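Long-range contacts in SidF, inhibitor of growth family, member 3 (Legionella pneumophila subsp. pneumophila, PDB 4FYE), which probably removes a phosphate, that at the 3-position, from phosphoinositides, acting as a membrane-associated phosphatase of Legionella: residues Asp465-Gly470 and Lys576-Pro581; Phe599-Ala604 and Asp672-Gly677. The protein carries 1 engineered substitution. All coordinates share one frame; numbering follows the deposited sequence.

Contact 1 of 2, residues Asp465-Gly470 and Lys576-Pro581; sequences DYDKAG and KEQISP
Gln578 reaches out from the long helix 522-583 and sets its side-chain carbonyl against the chain leading into helix 467-476. Of all the residues here it loses most surface to the partner segment. Beyond CG the chain is extended, so CD and OE1 are carried straight across the gap between the backbones. OE1 accepts one hydrogen bond, from Lys468 N at 3.2 Å. The bond is fairly straight at hydrogen (159°), but the donor stands 41° out of the carbonyl plane and is therefore not on a lone pair. Asp467 N lies just as near OE1, at 3.2 Å, yet its angle is too poor for a bond. The same oxygen is packed against carbon, with Tyr466 CA 3.0 Å from Gln578 OE1 and Lys468 CB 3.6 Å from Gln578 OE1. The Lys468 chain bends at its second torsion and its end leads away, so its aliphatic root alone flanks the amide.

The Tyr466 ring takes a different attitude. With CG beside the backbone N and anti to the carbonyl carbon, the ring slants across the glutamine chain, with Gln578 CD at its edge, near its plane. Ring and amide are almost perpendicular, 87° apart, which excludes stacking. Ile579 reaches the same ring with its terminal methyl, Ile579 CD1 being 3.7 Å from Tyr466 CD2; it comes in obliquely, and the two side chains run at about a right angle. On the Tyr466 ring, Asp465 CB lies over one face, offset toward the rim.

The side of one long helix thus receives the loop leading into helix 467-476, through a glutamine that accepts a backbone N-H there, at the partly exposed margin of this helical region.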
loop_
_atom_site.group_PDB
_atom_site.type_symbol
_atom_site.label_atom_id
_atom_site.label_comp_id
_atom_site.label_asym_id
_atom_site.label_seq_id
_atom_site.Cartn_x
_atom_site.Cartn_y
_atom_site.Cartn_z
ATOM N N ASP A 465 -23.470 -9.736 -28.842
ATOM C CA ASP A 465 -24.147 -11.045 -28.736
ATOM C C ASP A 465 -24.584 -11.331 -27.307
ATOM O O ASP A 465 -25.091 -12.415 -27.004
ATOM C CB ASP A 465 -23.199 -12.141 -29.223
ATOM C CG ASP A 465 -22.023 -11.566 -29.973
ATOM O OD1 ASP A 465 -21.066 -11.070 -29.299
ATOM O OD2 ASP A 465 -22.091 -11.571 -31.223
ATOM N N TYR A 466 -24.391 -10.321 -26.454
ATOM C CA TYR A 466 -24.703 -10.381 -25.042
ATOM C C TYR A 466 -25.574 -9.163 -24.698
ATOM O O TYR A 466 -25.096 -8.041 -24.493
ATOM C CB TYR A 466 -23.387 -10.394 -24.272
ATOM C CG TYR A 466 -22.393 -11.407 -24.842
ATOM C CD1 TYR A 466 -21.436 -11.043 -25.815
ATOM C CD2 TYR A 466 -22.427 -12.738 -24.426
ATOM C CE1 TYR A 466 -20.535 -11.948 -26.300
ATOM C CE2 TYR A 466 -21.532 -13.674 -24.928
ATOM C CZ TYR A 466 -20.602 -13.262 -25.845
ATOM O OH TYR A 466 -19.711 -14.137 -26.218
ATOM N N ASP A 467 -26.875 -9.394 -24.683
ATOM C CA ASP A 467 -27.833 -8.310 -24.570
ATOM C C ASP A 467 -28.109 -7.978 -23.120
ATOM O O ASP A 467 -28.715 -6.948 -22.831
ATOM C CB ASP A 467 -29.131 -8.679 -25.275
ATOM C CG ASP A 467 -29.381 -10.171 -25.265
ATOM O OD1 ASP A 467 -28.651 -10.863 -26.012
ATOM O OD2 ASP A 467 -30.277 -10.652 -24.516
ATOM N N LYS A 468 -27.670 -8.841 -22.200
ATOM C CA LYS A 468 -27.910 -8.598 -20.773
ATOM C C LYS A 468 -26.910 -7.590 -20.251
ATOM O O LYS A 468 -27.053 -7.070 -19.149
ATOM C CB LYS A 468 -27.872 -9.890 -19.943
ATOM C CG LYS A 468 -29.040 -10.861 -20.145
ATOM C CD LYS A 468 -30.419 -10.242 -19.916
ATOM C CE LYS A 468 -31.480 -10.927 -20.766
ATOM N NZ LYS A 468 -32.670 -10.064 -21.029
ATOM N N ALA A 469 -25.893 -7.330 -21.067
ATOM C CA ALA A 469 -24.862 -6.357 -20.752
ATOM C C ALA A 469 -25.378 -4.972 -21.089
ATOM O O ALA A 469 -25.285 -4.048 -20.272
ATOM C CB ALA A 469 -23.569 -6.656 -21.511
ATOM N N GLY A 470 -25.940 -4.835 -22.285
ATOM C CA GLY A 470 -26.591 -3.590 -22.667
ATOM C C GLY A 470 -27.580 -3.199 -21.582
ATOM O O GLY A 470 -27.555 -2.068 -21.078
ATOM N N LYS A 576 -24.532 -12.461 -15.399
ATOM C CA LYS A 576 -23.694 -13.578 -14.972
ATOM C C LYS A 576 -24.202 -14.858 -15.637
ATOM O O LYS A 576 -23.435 -15.596 -16.252
ATOM C CB LYS A 576 -23.692 -13.708 -13.430
ATOM C CG LYS A 576 -22.646 -14.657 -12.838
ATOM C CD LYS A 576 -23.070 -15.231 -11.480
ATOM C CE LYS A 576 -21.967 -16.107 -10.873
ATOM N NZ LYS A 576 -20.837 -15.315 -10.301
ATOM N N GLU A 577 -25.503 -15.097 -15.510
ATOM C CA GLU A 577 -26.165 -16.235 -16.142
ATOM C C GLU A 577 -25.746 -16.502 -17.602
ATOM O O GLU A 577 -25.542 -17.661 -17.984
ATOM C CB GLU A 577 -27.692 -16.113 -16.003
ATOM C CG GLU A 577 -28.301 -17.095 -15.001
ATOM C CD GLU A 577 -29.243 -16.448 -13.988
ATOM O OE1 GLU A 577 -28.868 -16.373 -12.802
ATOM O OE2 GLU A 577 -30.350 -16.008 -14.354
ATOM N N GLN A 578 -25.599 -15.450 -18.412
ATOM C CA GLN A 578 -25.246 -15.668 -19.816
ATOM C C GLN A 578 -23.738 -15.730 -20.067
ATOM O O GLN A 578 -23.270 -16.385 -20.997
ATOM C CB GLN A 578 -25.956 -14.672 -20.758
ATOM C CG GLN A 578 -25.236 -13.367 -21.099
ATOM C CD GLN A 578 -25.897 -12.606 -22.263
ATOM O OE1 GLN A 578 -25.741 -11.389 -22.399
ATOM N NE2 GLN A 578 -26.647 -13.323 -23.100
ATOM N N ILE A 579 -22.991 -15.083 -19.190
ATOM C CA ILE A 579 -21.564 -14.848 -19.351
ATOM C C ILE A 579 -20.770 -16.069 -18.901
ATOM O O ILE A 579 -19.854 -16.541 -19.568
ATOM C CB ILE A 579 -21.248 -13.502 -18.607
ATOM C CG1 ILE A 579 -21.277 -12.344 -19.620
ATOM C CG2 ILE A 579 -20.016 -13.485 -17.707
ATOM C CD1 ILE A 579 -20.880 -12.736 -21.023
ATOM N N SER A 580 -21.155 -16.586 -17.751
ATOM C CA SER A 580 -20.366 -17.617 -17.097
ATOM C C SER A 580 -20.117 -18.780 -18.045
ATOM O O SER A 580 -18.947 -19.076 -18.336
ATOM C CB SER A 580 -21.032 -18.094 -15.808
ATOM O OG SER A 580 -20.330 -19.205 -15.294
ATOM N N PRO A 581 -21.210 -19.408 -18.555
ATOM C CA PRO A 581 -21.106 -20.647 -19.326
ATOM C C PRO A 581 -20.266 -20.450 -20.584
ATOM O O PRO A 581 -19.638 -21.413 -21.039
ATOM C CB PRO A 581 -22.569 -20.966 -19.695
ATOM C CG PRO A 581 -23.231 -19.625 -19.759
ATOM C CD PRO A 581 -22.576 -18.847 -18.636
#

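Contact 2 of 2, residues Phe599-Ala604 and Asp672-Gly677; sequences FYNSCA and DGLYTG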
loop_
_atom_site.group_PDB
_atom_site.type_symbol
_atom_site.label_atom_id
_atom_site.label_comp_id
_atom_site.label_asym_id
_atom_site.label_seq_id
_atom_site.Cartn_x
_atom_site.Cartn_y
_atom_site.Cartn_z
ATOM N N PHE A 599 -15.758 -6.597 -17.907
ATOM C CA PHE A 599 -17.056 -5.888 -17.888
ATOM C C PHE A 599 -17.882 -6.189 -16.629
ATOM O O PHE A 599 -18.373 -5.293 -15.921
ATOM C CB PHE A 599 -17.901 -6.201 -19.141
ATOM C CG PHE A 599 -19.196 -5.427 -19.209
ATOM C CD1 PHE A 599 -20.330 -5.868 -18.530
ATOM C CD2 PHE A 599 -19.291 -4.258 -19.960
ATOM C CE1 PHE A 599 -21.533 -5.170 -18.597
ATOM C CE2 PHE A 599 -20.491 -3.549 -20.030
ATOM C CZ PHE A 599 -21.608 -4.005 -19.345
ATOM N N TYR A 600 -18.060 -7.469 -16.373
ATOM C CA TYR A 600 -18.849 -7.890 -15.253
ATOM C C TYR A 600 -18.257 -7.497 -13.886
ATOM O O TYR A 600 -18.993 -7.187 -12.940
ATOM C CB TYR A 600 -18.964 -9.392 -15.293
ATOM C CG TYR A 600 -19.742 -9.880 -14.145
ATOM C CD1 TYR A 600 -19.122 -10.141 -12.908
ATOM C CD2 TYR A 600 -21.122 -10.006 -14.246
ATOM C CE1 TYR A 600 -19.872 -10.564 -11.821
ATOM C CE2 TYR A 600 -21.887 -10.422 -13.175
ATOM C CZ TYR A 600 -21.260 -10.706 -11.971
ATOM O OH TYR A 600 -22.046 -11.115 -10.928
ATOM N N ASN A 601 -16.939 -7.568 -13.754
ATOM C CA ASN A 601 -16.360 -7.329 -12.448
ATOM C C ASN A 601 -16.434 -5.858 -12.070
ATOM O O ASN A 601 -16.781 -5.546 -10.937
ATOM C CB ASN A 601 -14.957 -7.952 -12.324
ATOM C CG ASN A 601 -15.023 -9.446 -12.031
ATOM O OD1 ASN A 601 -15.992 -9.959 -11.402
ATOM N ND2 ASN A 601 -14.007 -10.163 -12.466
ATOM N N SER A 602 -16.141 -4.985 -13.042
ATOM C CA SER A 602 -16.392 -3.561 -12.985
ATOM C C SER A 602 -17.779 -3.298 -12.481
ATOM O O SER A 602 -17.948 -2.593 -11.500
ATOM C CB SER A 602 -16.317 -2.985 -14.384
ATOM O OG SER A 602 -14.982 -2.904 -14.843
ATOM N N CYS A 603 -18.790 -3.857 -13.136
ATOM C CA CYS A 603 -20.148 -3.644 -12.670
ATOM C C CYS A 603 -20.357 -4.173 -11.255
ATOM O O CYS A 603 -20.987 -3.505 -10.419
ATOM C CB CYS A 603 -21.146 -4.310 -13.609
ATOM S SG CYS A 603 -21.038 -3.593 -15.239
ATOM N N ALA A 604 -19.810 -5.356 -10.966
ATOM C CA ALA A 604 -20.083 -5.968 -9.675
ATOM C C ALA A 604 -19.435 -5.156 -8.602
ATOM O O ALA A 604 -20.086 -4.885 -7.614
ATOM C CB ALA A 604 -19.661 -7.426 -9.605
ATOM N N ASP A 672 -15.108 -19.085 -13.064
ATOM C CA ASP A 672 -15.557 -17.952 -13.861
ATOM C C ASP A 672 -14.529 -16.862 -14.058
ATOM O O ASP A 672 -14.564 -16.169 -15.059
ATOM C CB ASP A 672 -16.685 -17.284 -13.080
ATOM C CG ASP A 672 -18.004 -17.688 -13.558
ATOM O OD1 ASP A 672 -17.999 -18.138 -14.706
ATOM O OD2 ASP A 672 -19.029 -17.576 -12.835
ATOM N N GLY A 673 -13.652 -16.670 -13.063
ATOM C CA GLY A 673 -12.969 -15.394 -12.891
ATOM C C GLY A 673 -13.922 -14.296 -12.392
ATOM O O GLY A 673 -13.579 -13.126 -12.408
ATOM N N LEU A 674 -15.118 -14.652 -11.948
ATOM C CA LEU A 674 -16.130 -13.640 -11.631
ATOM C C LEU A 674 -16.369 -13.360 -10.138
ATOM O O LEU A 674 -16.433 -14.272 -9.290
ATOM C CB LEU A 674 -17.459 -14.022 -12.280
ATOM C CG LEU A 674 -17.537 -14.090 -13.818
ATOM C CD1 LEU A 674 -18.999 -14.396 -14.157
ATOM C CD2 LEU A 674 -17.066 -12.824 -14.527
ATOM N N TYR A 675 -16.552 -12.093 -9.813
ATOM C CA TYR A 675 -16.612 -11.712 -8.410
ATOM C C TYR A 675 -17.951 -12.046 -7.725
ATOM O O TYR A 675 -18.967 -11.499 -8.116
ATOM C CB TYR A 675 -16.270 -10.232 -8.283
ATOM C CG TYR A 675 -16.551 -9.662 -6.931
ATOM C CD1 TYR A 675 -15.627 -9.836 -5.878
ATOM C CD2 TYR A 675 -17.723 -8.938 -6.689
ATOM C CE1 TYR A 675 -15.874 -9.317 -4.643
ATOM C CE2 TYR A 675 -17.985 -8.419 -5.423
ATOM C CZ TYR A 675 -17.047 -8.612 -4.421
ATOM O OH TYR A 675 -17.266 -8.118 -3.171
ATOM N N THR A 676 -17.926 -12.901 -6.690
ATOM C CA THR A 676 -19.126 -13.291 -5.884
ATOM C C THR A 676 -19.301 -12.534 -4.555
ATOM O O THR A 676 -20.378 -12.558 -3.951
ATOM C CB THR A 676 -19.095 -14.784 -5.489
ATOM O OG1 THR A 676 -17.978 -15.075 -4.593
ATOM C CG2 THR A 676 -19.024 -15.641 -6.725
ATOM N N GLY A 677 -18.258 -11.867 -4.081
ATOM C CA GLY A 677 -18.316 -11.291 -2.730
ATOM C C GLY A 677 -18.059 -12.283 -1.586
ATOM O O GLY A 677 -17.929 -11.893 -0.419
#
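Asn601, on helix 590-614, meets the backbone of 672-677 with both ends of its amide, and this pair of bonds is the tight part of the contact. Its ND2 gives a hydrogen to Gly673 O at 3.0 Å, nearly straight (164°) and in the carbonyl plane; the acceptor also lies almost in the asparagine's own amide plane. In return Asn601 OD1 accepts Tyr675 N at 2.7 Å, a shorter but more bent bond (149° at hydrogen). The two backbone groups flank Leu674, so one planar side chain spans it and resists rotation about its last torsion. With CG anti to the carbonyl carbon (chi1 -80°), the end of the asparagine comes nearer the loop than the direction of its root suggests.

Two apolar contacts adjoin this bridge. Leu674 CD2 comes within 3.7 Å of Tyr600 CD1, and Leu674 CD1 lies over one face of that ring, the two side chains being roughly at right angles. The ring's edge is turned to polar atoms, with Asn601 OD1 and Tyr675 O in its plane. One turn on, Ala604 CB meets the Tyr675 edge at CD2, 3.8 Å away, while Gly677 N stands 3.4 Å above the centre of the Tyr675 ring.

The Gly673 end is partly exposed, although its O is held by Asn601 ND2. The loose side is at Thr676, which is exposed and whose CB points away from the helix. Its OG1 instead bonds Glu678 N as helix 678-681 starts, with Gly677 at the N-cap.

One asparagine amide bonding the C=O of Gly673 and the N-H of Tyr675 is a bidentate side-chain-to-main-chain bridge; here it ties the irregular loop following helix 652-668 to the buried flank of helix 590-614.

How the contacts relate
Contact 1 is peripheral, its centre about 34 Å from the centre of the chain, and partly exposed; contact 2 lies nearer, at about 23 Å, and is buried. Contact 1 joins helix 467-476 and its lead-in to helix 522-583, contact 2 helix 590-614 to the 672-677 loop. They share no element, but helices 522-583 and 590-614 are consecutive and touch, Lys576 CB packing on Tyr600 CE2. Ser580 OG probably hydrogen-bonds Asp672 OD1 (2.6 Å), and Ile579 CG2 packs on Leu674 CD1. Ala469 likewise adjoins Phe599. Each contact uses a side-chain amide to read backbone, but contact 1 has one off-plane bond, whereas contact 2 has two within an apolar surround.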